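Membrane protein (Acinetobacter baumannii AB307-0294, PDB 5DL5) probably forms an outer-membrane beta-barrel channel of the OprD porin family, through which small solutes and some antibiotics may enter the cell. Local coordinates at residues A[146-151]-A[167-172]; A[250-255]-A[303-308]; A[380-385]-A[394-399]. All blocks are in the same frame, centred on the assembly; numbering follows the deposited sequence.

Contact 1 of 3, residues A[146-151]-A[167-172]; sequences YFTGTL and FTKDQM
F147 and D170 stand side by side and point the same way, with the ring of one laid almost flat against the carboxylate of the other, the two planes only 11° apart. D170 OD1 sits over one ring face near the rim, 3.5 Å from F147 CZ, while D170 CG is also 3.5 Å from F147 CE1. With its CG anti to the backbone N (chi1 172°), D170 brings the carboxylate to the ring. E145 lies close to the same carboxylate, a like charge that may favour protonation of one of the pair. On the other side of the ribbon, T148 and K169 run alongside each other, CB to CB at 3.7 Å, before the extended lysine chain leads away.

Strand 146-148 pairs antiparallel with the end of strand 160-171, which with 150-157 forms a hairpin of the barrel, and a classic beta bulge interrupts the register. T168 and K169 both face T148, whose carbonyl O takes a bond of 2.9 Å from T168 N and a weak one of 3.4 Å from K169 N.

Past the bulge the chain turns a corner at G149, and F167 fills the bend: its CD1 lies 3.6 Å from G149 N, and L151 CB reaches its CZ at the ring edge. At the other end of the pairing, Y146 and Q171 exchange two backbone bonds, Q171 N to Y146 O being 2.8 Å, while the hydroxyl of Y146 bonds to D79.

Contact 2 of 3, residues A[250-255]-A[303-308]; sequences AHTYSA and GYDYGQ
Two irregular loop segments meet without strand pairing, and D305 is the centre of an inverse gamma turn whose side chain points at the backbone of 253-254. There the carboxylate takes three hydrogen bonds. OD2 accepts two amides, Y253 N at 2.8 Å on its anti side, nearly straight at 177°, and S254 N at 2.9 Å on its syn side. OD1 offers its syn lone pair to S254 OG, which donates across a short 2.5 Å. That hydroxyl also accepts from G303 N at 2.9 Å, so S254 links the D305 carboxylate to the backbone two residues before it. Held at both oxygens, the carboxylate has little freedom to rotate.

The ring of Y253 lies over it, its plane 6° from that of the carboxylate, and Y253 CE1 is 3.4 Å from D305 CG. Y253 CG sits between its backbone N and carbonyl carbon (chi1 54°), which folds the ring back over the acid that binds its own amide. At the ring edge a water links Y253 OH to Y306 O, the water donating to the carbonyl. The arrangement is a carboxylate-centred junction between the loop after strand 233-246 and the loop after strand 289-300 of this OprD-family barrel.

Contact 3 of 3, residues A[380-385]-A[394-399]; sequences QVKYTV and SLRIRN
The amide of Q380 and the guanidinium of R398 are inclined to each other by 54°, and a water in the guanidinium plane, at its edge, joins them. It donates to Q380 OE1 at 2.6 Å and accepts from R398 NH1 at 2.9 Å. The same OE1 lies 3.3 Å from R398 CD, the carbon before the charged group. Q380 NE2 comes near R396 CD, and the R396 guanidinium is turned 60° from the amide.

K382 and R396 run alongside each other, K382 CD to R396 CG at 3.7 Å. The lysine is extended, whereas the arginine bends at chi3 (-48°), and the two charged ends stay 4.5 Å apart, K382 NZ to R396 NH1. D424 forms a salt bridge with R396, which probably offsets part of the like charge.

All these groups share one face of an antiparallel beta hairpin in the barrel wall, made by strands 371-384 and 394-404. Its hydrogen-bonded pairs are V381 with I397 and Y383 with L395, whose largely apolar side chains are on the other face, as expected of a lipid-facing surface. L395 N reaches Y383 O at 2.8 Å. Toward the hairpin end, K382 CE packs 3.6 Å from S394 CB, and T384 OG1 lies beside that same carbon.

Contacts 1 and 3 both pair neighbouring antiparallel strands of the barrel, yet lie on opposite sides of the chain's centre, their own centres about 31 Å apart. Contact 2 is about 20 Å from contact 1, centre to centre, and joins two long loops rather than strands. Contacts 1 and 2 are partly buried, whereas contact 3 is a surface contact. The bonding follows the secondary structure rather than the burial: backbone bonds hold the two strand pairs, regular in 380-385 with 394-399 but broken by a bulge in 146-151 with 167-172, while the loops are joined through D305 and S254, bonding to backbone amides and to each other. An aromatic ring over a carboxylate recurs in contacts 1 and 2, whereas basic side chains crowd one face of contact 3.

Contact 1 of 3, residues A[146-151]-A[167-172]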
loop_
_atom_site.group_PDB
_atom_site.type_symbol
_atom_site.label_atom_id
_atom_site.label_comp_id
_atom_site.label_asym_id
_atom_site.label_seq_id
_atom_site.Cartn_x
_atom_site.Cartn_y
_atom_site.Cartn_z
ATOM N N TYR A 146 -2.240 -11.038 -1.136
ATOM C CA TYR A 146 -2.089 -11.813 -2.378
ATOM C C TYR A 146 -3.236 -11.693 -3.277
ATOM O O TYR A 146 -4.385 -11.790 -2.859
ATOM C CB TYR A 146 -1.829 -13.366 -2.145
ATOM C CG TYR A 146 -0.554 -13.657 -1.320
ATOM C CD1 TYR A 146 0.658 -13.228 -1.744
ATOM C CD2 TYR A 146 -0.585 -14.311 -0.081
ATOM C CE1 TYR A 146 1.811 -13.452 -1.043
ATOM C CE2 TYR A 146 0.595 -14.590 0.653
ATOM C CZ TYR A 146 1.782 -14.113 0.174
ATOM O OH TYR A 146 3.028 -14.302 0.759
ATOM N N PHE A 147 -2.956 -11.573 -4.563
ATOM C CA PHE A 147 -4.036 -11.651 -5.573
ATOM C C PHE A 147 -3.861 -12.910 -6.452
ATOM O O PHE A 147 -2.764 -13.301 -6.654
ATOM C CB PHE A 147 -4.001 -10.395 -6.404
ATOM C CG PHE A 147 -4.574 -9.178 -5.704
ATOM C CD1 PHE A 147 -5.971 -8.906 -5.734
ATOM C CD2 PHE A 147 -3.744 -8.326 -5.035
ATOM C CE1 PHE A 147 -6.468 -7.741 -5.185
ATOM C CE2 PHE A 147 -4.261 -7.186 -4.431
ATOM C CZ PHE A 147 -5.610 -6.910 -4.478
ATOM N N THR A 148 -4.948 -13.506 -6.920
ATOM C CA THR A 148 -4.898 -14.608 -7.821
ATOM C C THR A 148 -5.533 -14.234 -9.145
ATOM O O THR A 148 -6.647 -13.812 -9.200
ATOM C CB THR A 148 -5.595 -15.846 -7.240
ATOM O OG1 THR A 148 -5.091 -16.093 -5.928
ATOM C CG2 THR A 148 -5.408 -17.180 -8.128
ATOM N N GLY A 149 -4.777 -14.468 -10.214
ATOM C CA GLY A 149 -5.269 -14.237 -11.580
ATOM C C GLY A 149 -4.099 -14.157 -12.494
ATOM O O GLY A 149 -3.108 -14.824 -12.206
ATOM N N THR A 150 -4.214 -13.364 -13.577
ATOM C CA THR A 150 -3.278 -13.350 -14.662
ATOM C C THR A 150 -2.782 -11.934 -14.917
ATOM O O THR A 150 -3.616 -11.044 -14.972
ATOM C CB THR A 150 -3.963 -13.809 -15.995
ATOM O OG1 THR A 150 -4.428 -15.088 -15.785
ATOM C CG2 THR A 150 -2.892 -13.995 -17.234
ATOM N N LEU A 151 -1.474 -11.740 -15.010
ATOM C CA LEU A 151 -0.896 -10.457 -15.294
ATOM C C LEU A 151 0.056 -10.570 -16.402
ATOM O O LEU A 151 1.019 -11.377 -16.384
ATOM C CB LEU A 151 -0.133 -9.905 -14.099
ATOM C CG LEU A 151 0.479 -8.505 -14.217
ATOM C CD1 LEU A 151 -0.614 -7.476 -14.294
ATOM C CD2 LEU A 151 1.456 -8.108 -13.063
ATOM N N PHE A 167 -7.932 -10.369 -12.226
ATOM C CA PHE A 167 -7.840 -11.048 -10.885
ATOM C C PHE A 167 -9.155 -11.439 -10.391
ATOM O O PHE A 167 -10.132 -10.664 -10.528
ATOM C CB PHE A 167 -7.110 -10.073 -9.947
ATOM C CG PHE A 167 -5.704 -9.847 -10.407
ATOM C CD1 PHE A 167 -4.720 -10.837 -10.148
ATOM C CD2 PHE A 167 -5.399 -8.781 -11.251
ATOM C CE1 PHE A 167 -3.449 -10.728 -10.652
ATOM C CE2 PHE A 167 -4.093 -8.672 -11.768
ATOM C CZ PHE A 167 -3.139 -9.653 -11.471
ATOM N N THR A 168 -9.242 -12.652 -9.827
ATOM C CA THR A 168 -10.493 -13.124 -9.277
ATOM C C THR A 168 -10.424 -13.495 -7.786
ATOM O O THR A 168 -11.427 -13.915 -7.239
ATOM C CB THR A 168 -11.021 -14.456 -10.001
ATOM O OG1 THR A 168 -9.927 -15.344 -9.981
ATOM C CG2 THR A 168 -11.452 -14.115 -11.463
ATOM N N LYS A 169 -9.276 -13.375 -7.151
ATOM C CA LYS A 169 -9.247 -13.597 -5.703
ATOM C C LYS A 169 -8.363 -12.543 -5.094
ATOM O O LYS A 169 -7.367 -12.141 -5.718
ATOM C CB LYS A 169 -8.670 -14.980 -5.312
ATOM C CG LYS A 169 -9.584 -16.192 -5.848
ATOM C CD LYS A 169 -8.992 -17.487 -5.210
ATOM C CE LYS A 169 -9.822 -18.699 -5.592
ATOM N NZ LYS A 169 -9.166 -19.753 -4.713
ATOM N N ASP A 170 -8.702 -12.180 -3.870
ATOM C CA ASP A 170 -7.887 -11.220 -3.093
ATOM C C ASP A 170 -7.799 -11.746 -1.692
ATOM O O ASP A 170 -8.795 -12.013 -1.105
ATOM C CB ASP A 170 -8.576 -9.864 -3.166
ATOM C CG ASP A 170 -7.929 -8.799 -2.217
ATOM O OD1 ASP A 170 -6.782 -8.948 -1.826
ATOM O OD2 ASP A 170 -8.628 -7.860 -1.850
ATOM N N GLN A 171 -6.589 -11.996 -1.226
ATOM C CA GLN A 171 -6.394 -12.558 0.129
ATOM C C GLN A 171 -5.569 -11.545 0.985
ATOM O O GLN A 171 -4.354 -11.429 0.820
ATOM C CB GLN A 171 -5.612 -13.913 0.065
ATOM C CG GLN A 171 -5.514 -14.542 1.497
ATOM C CD GLN A 171 -4.879 -15.976 1.567
ATOM O OE1 GLN A 171 -4.209 -16.394 0.709
ATOM N NE2 GLN A 171 -5.053 -16.619 2.618
ATOM N N MET A 172 -6.269 -10.823 1.857
ATOM C CA MET A 172 -5.629 -9.775 2.631
ATOM C C MET A 172 -4.780 -10.399 3.753
ATOM O O MET A 172 -4.893 -11.607 4.073
ATOM C CB MET A 172 -6.663 -8.821 3.257
ATOM C CG MET A 172 -6.508 -7.405 2.732
ATOM S SD MET A 172 -4.922 -6.682 3.167
ATOM C CE MET A 172 -5.198 -6.362 4.927
#

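Contact 2 of 3, residues A[250-255]-A[303-308]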
loop_
_atom_site.group_PDB
_atom_site.type_symbol
_atom_site.label_atom_id
_atom_site.label_comp_id
_atom_site.label_asym_id
_atom_site.label_seq_id
_atom_site.Cartn_x
_atom_site.Cartn_y
_atom_site.Cartn_z
ATOM N N ALA A 250 -21.638 -1.006 -4.276
ATOM C CA ALA A 250 -20.388 -1.047 -3.572
ATOM C C ALA A 250 -20.484 -0.651 -2.107
ATOM O O ALA A 250 -21.429 -0.029 -1.696
ATOM C CB ALA A 250 -19.378 -0.159 -4.260
ATOM N N HIS A 251 -19.419 -0.965 -1.374
ATOM C CA HIS A 251 -19.273 -0.656 -0.008
ATOM C C HIS A 251 -18.487 0.623 0.152
ATOM O O HIS A 251 -17.343 0.730 -0.307
ATOM C CB HIS A 251 -18.571 -1.813 0.706
ATOM C CG HIS A 251 -19.444 -2.990 0.899
ATOM N ND1 HIS A 251 -19.453 -4.084 0.046
ATOM C CD2 HIS A 251 -20.329 -3.269 1.878
ATOM C CE1 HIS A 251 -20.321 -4.969 0.482
ATOM N NE2 HIS A 251 -20.823 -4.518 1.613
ATOM N N THR A 252 -19.102 1.601 0.802
ATOM C CA THR A 252 -18.393 2.881 1.132
ATOM C C THR A 252 -18.837 3.276 2.550
ATOM O O THR A 252 -19.773 2.632 3.083
ATOM C CB THR A 252 -18.837 4.033 0.175
ATOM O OG1 THR A 252 -20.266 4.175 0.158
ATOM C CG2 THR A 252 -18.358 3.844 -1.190
ATOM N N TYR A 253 -18.247 4.350 3.119
ATOM C CA TYR A 253 -18.598 4.793 4.487
ATOM C C TYR A 253 -18.720 6.333 4.523
ATOM O O TYR A 253 -19.494 6.804 5.305
ATOM C CB TYR A 253 -17.653 4.304 5.519
ATOM C CG TYR A 253 -16.215 4.654 5.219
ATOM C CD1 TYR A 253 -15.463 3.832 4.429
ATOM C CD2 TYR A 253 -15.576 5.893 5.725
ATOM C CE1 TYR A 253 -14.115 4.103 4.146
ATOM C CE2 TYR A 253 -14.229 6.210 5.403
ATOM C CZ TYR A 253 -13.504 5.259 4.643
ATOM O OH TYR A 253 -12.189 5.437 4.204
ATOM N N SER A 254 -18.057 7.119 3.680
ATOM C CA SER A 254 -18.094 8.641 3.824
ATOM C C SER A 254 -19.055 9.302 2.822
ATOM O O SER A 254 -18.979 10.469 2.603
ATOM C CB SER A 254 -16.607 9.118 3.684
ATOM O OG SER A 254 -16.145 8.876 2.356
ATOM N N ALA A 255 -19.991 8.578 2.178
ATOM C CA ALA A 255 -20.770 9.154 1.075
ATOM C C ALA A 255 -21.647 10.244 1.581
ATOM O O ALA A 255 -22.054 10.174 2.735
ATOM C CB ALA A 255 -21.679 8.145 0.410
ATOM N N GLY A 303 -15.610 10.381 -0.048
ATOM C CA GLY A 303 -14.163 10.311 0.078
ATOM C C GLY A 303 -13.492 9.184 -0.704
ATOM O O GLY A 303 -14.140 8.468 -1.440
ATOM N N TYR A 304 -12.179 9.111 -0.596
ATOM C CA TYR A 304 -11.346 8.089 -1.237
ATOM C C TYR A 304 -11.420 6.800 -0.371
ATOM O O TYR A 304 -10.488 6.476 0.378
ATOM C CB TYR A 304 -9.963 8.589 -1.585
ATOM C CG TYR A 304 -9.166 7.593 -2.377
ATOM C CD1 TYR A 304 -9.654 7.118 -3.588
ATOM C CD2 TYR A 304 -7.972 7.008 -1.909
ATOM C CE1 TYR A 304 -8.997 6.145 -4.290
ATOM C CE2 TYR A 304 -7.248 6.088 -2.678
ATOM C CZ TYR A 304 -7.794 5.585 -3.828
ATOM O OH TYR A 304 -7.250 4.572 -4.615
ATOM N N ASP A 305 -12.569 6.102 -0.453
ATOM C CA ASP A 305 -12.939 4.988 0.512
ATOM C C ASP A 305 -12.297 3.682 -0.087
ATOM O O ASP A 305 -13.009 2.797 -0.531
ATOM C CB ASP A 305 -14.448 4.874 0.647
ATOM C CG ASP A 305 -15.106 5.945 1.507
ATOM O OD1 ASP A 305 -14.553 7.043 1.706
ATOM O OD2 ASP A 305 -16.311 5.792 1.788
ATOM N N TYR A 306 -10.966 3.699 -0.262
ATOM C CA TYR A 306 -10.207 2.600 -0.832
ATOM C C TYR A 306 -10.162 1.401 0.152
ATOM O O TYR A 306 -10.308 1.507 1.393
ATOM C CB TYR A 306 -8.822 3.038 -1.329
ATOM C CG TYR A 306 -7.763 3.131 -0.215
ATOM C CD1 TYR A 306 -7.705 4.225 0.639
ATOM C CD2 TYR A 306 -6.895 2.091 0.039
ATOM C CE1 TYR A 306 -6.778 4.306 1.680
ATOM C CE2 TYR A 306 -6.020 2.162 1.061
ATOM C CZ TYR A 306 -5.978 3.251 1.895
ATOM O OH TYR A 306 -5.133 3.313 2.973
ATOM N N GLY A 307 -9.942 0.232 -0.394
ATOM C CA GLY A 307 -9.743 -0.921 0.493
ATOM C C GLY A 307 -10.997 -1.555 0.988
ATOM O O GLY A 307 -10.896 -2.495 1.721
ATOM N N GLN A 308 -12.181 -1.163 0.536
ATOM C CA GLN A 308 -13.416 -1.661 1.085
ATOM C C GLN A 308 -14.109 -2.649 0.109
ATOM O O GLN A 308 -15.204 -3.070 0.401
ATOM C CB GLN A 308 -14.400 -0.554 1.317
ATOM C CG GLN A 308 -13.942 0.673 2.099
ATOM C CD GLN A 308 -13.395 0.312 3.442
ATOM O OE1 GLN A 308 -12.230 0.532 3.753
ATOM N NE2 GLN A 308 -14.162 -0.295 4.183
HETATM O O HOH W 1 -10.452 3.637 3.139
#

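Contact 3 of 3, residues A[380-385]-A[394-399]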
loop_
_atom_site.group_PDB
_atom_site.type_symbol
_atom_site.label_atom_id
_atom_site.label_comp_id
_atom_site.label_asym_id
_atom_site.label_seq_id
_atom_site.Cartn_x
_atom_site.Cartn_y
_atom_site.Cartn_z
ATOM N N GLN A 380 9.471 8.810 12.458
ATOM C CA GLN A 380 10.029 7.503 12.251
ATOM C C GLN A 380 11.525 7.565 12.289
ATOM O O GLN A 380 12.125 8.409 11.686
ATOM C CB GLN A 380 9.554 6.882 10.906
ATOM C CG GLN A 380 10.219 5.535 10.661
ATOM C CD GLN A 380 9.555 4.801 9.500
ATOM O OE1 GLN A 380 8.448 4.290 9.601
ATOM N NE2 GLN A 380 10.219 4.789 8.392
ATOM N N VAL A 381 12.114 6.691 13.058
ATOM C CA VAL A 381 13.511 6.417 12.968
ATOM C C VAL A 381 13.704 5.011 12.401
ATOM O O VAL A 381 13.026 4.019 12.815
ATOM C CB VAL A 381 14.172 6.477 14.331
ATOM C CG1 VAL A 381 15.625 5.994 14.256
ATOM C CG2 VAL A 381 14.123 7.889 14.880
ATOM N N LYS A 382 14.646 4.925 11.500
ATOM C CA LYS A 382 14.955 3.676 10.849
ATOM C C LYS A 382 16.446 3.446 10.822
ATOM O O LYS A 382 17.218 4.408 10.531
ATOM C CB LYS A 382 14.395 3.682 9.415
ATOM C CG LYS A 382 14.687 2.334 8.743
ATOM C CD LYS A 382 13.873 2.037 7.477
ATOM C CE LYS A 382 14.053 0.557 7.226
ATOM N NZ LYS A 382 13.252 0.132 6.074
ATOM N N TYR A 383 16.887 2.226 11.132
ATOM C CA TYR A 383 18.283 1.812 10.989
ATOM C C TYR A 383 18.361 0.581 10.064
ATOM O O TYR A 383 17.671 -0.436 10.339
ATOM C CB TYR A 383 18.868 1.440 12.373
ATOM C CG TYR A 383 20.219 0.981 12.247
ATOM C CD1 TYR A 383 21.218 1.844 11.747
ATOM C CD2 TYR A 383 20.572 -0.321 12.531
ATOM C CE1 TYR A 383 22.509 1.397 11.535
ATOM C CE2 TYR A 383 21.871 -0.746 12.347
ATOM C CZ TYR A 383 22.814 0.100 11.839
ATOM O OH TYR A 383 24.116 -0.355 11.688
ATOM N N THR A 384 19.240 0.620 9.056
ATOM C CA THR A 384 19.514 -0.510 8.170
ATOM C C THR A 384 20.937 -0.874 8.325
ATOM O O THR A 384 21.788 0.020 8.302
ATOM C CB THR A 384 19.181 -0.138 6.709
ATOM O OG1 THR A 384 17.838 0.240 6.719
ATOM C CG2 THR A 384 19.245 -1.300 5.741
ATOM N N VAL A 385 21.229 -2.163 8.498
ATOM C CA VAL A 385 22.559 -2.651 8.676
ATOM C C VAL A 385 23.252 -2.502 7.341
ATOM O O VAL A 385 22.689 -2.868 6.314
ATOM C CB VAL A 385 22.563 -4.150 9.166
ATOM C CG1 VAL A 385 23.980 -4.719 9.251
ATOM C CG2 VAL A 385 21.918 -4.290 10.540
ATOM N N SER A 394 16.872 -4.442 8.993
ATOM C CA SER A 394 16.462 -3.154 9.470
ATOM C C SER A 394 15.498 -3.147 10.613
ATOM O O SER A 394 14.626 -4.080 10.731
ATOM C CB SER A 394 15.792 -2.345 8.366
ATOM O OG SER A 394 14.675 -3.004 7.819
ATOM N N LEU A 395 15.526 -2.006 11.332
ATOM C CA LEU A 395 14.622 -1.749 12.433
ATOM C C LEU A 395 13.936 -0.394 12.208
ATOM O O LEU A 395 14.614 0.564 11.870
ATOM C CB LEU A 395 15.390 -1.930 13.694
ATOM C CG LEU A 395 14.625 -1.497 14.947
ATOM C CD1 LEU A 395 13.484 -2.506 15.160
ATOM C CD2 LEU A 395 15.534 -1.462 16.114
ATOM N N ARG A 396 12.588 -0.330 12.266
ATOM C CA ARG A 396 11.773 0.878 11.980
ATOM C C ARG A 396 11.000 1.040 13.247
ATOM O O ARG A 396 10.345 0.068 13.685
ATOM C CB ARG A 396 10.667 0.635 10.971
ATOM C CG ARG A 396 11.176 0.671 9.612
ATOM C CD ARG A 396 10.116 0.747 8.523
ATOM N NE ARG A 396 8.993 -0.183 8.604
ATOM C CZ ARG A 396 8.952 -1.490 8.314
ATOM N NH1 ARG A 396 10.026 -2.212 8.061
ATOM N NH2 ARG A 396 7.787 -2.121 8.349
ATOM N N ILE A 397 11.063 2.219 13.853
ATOM C CA ILE A 397 10.307 2.564 15.026
ATOM C C ILE A 397 9.552 3.834 14.612
ATOM O O ILE A 397 10.158 4.786 14.182
ATOM C CB ILE A 397 11.128 2.924 16.263
ATOM C CG1 ILE A 397 11.852 1.751 16.837
ATOM C CG2 ILE A 397 10.203 3.438 17.356
ATOM C CD1 ILE A 397 12.898 1.206 15.901
ATOM N N ARG A 398 8.248 3.836 14.742
ATOM C CA ARG A 398 7.482 4.940 14.295
ATOM C C ARG A 398 6.338 5.231 15.243
ATOM O O ARG A 398 5.776 4.328 15.892
ATOM C CB ARG A 398 7.023 4.772 12.853
ATOM C CG ARG A 398 5.977 3.798 12.555
ATOM C CD ARG A 398 5.531 3.748 11.086
ATOM N NE ARG A 398 4.197 4.313 10.904
ATOM C CZ ARG A 398 3.561 4.350 9.725
ATOM N NH1 ARG A 398 4.132 3.855 8.634
ATOM N NH2 ARG A 398 2.427 4.992 9.608
ATOM N N ASN A 399 6.040 6.514 15.368
ATOM C CA ASN A 399 4.952 6.989 16.218
ATOM C C ASN A 399 4.123 8.097 15.536
ATOM O O ASN A 399 4.684 8.979 14.817
ATOM C CB ASN A 399 5.542 7.528 17.493
ATOM C CG ASN A 399 4.490 8.217 18.383
ATOM O OD1 ASN A 399 4.416 9.467 18.484
ATOM N ND2 ASN A 399 3.681 7.423 19.023
HETATM O O HOH W 2 6.769 2.874 8.154
#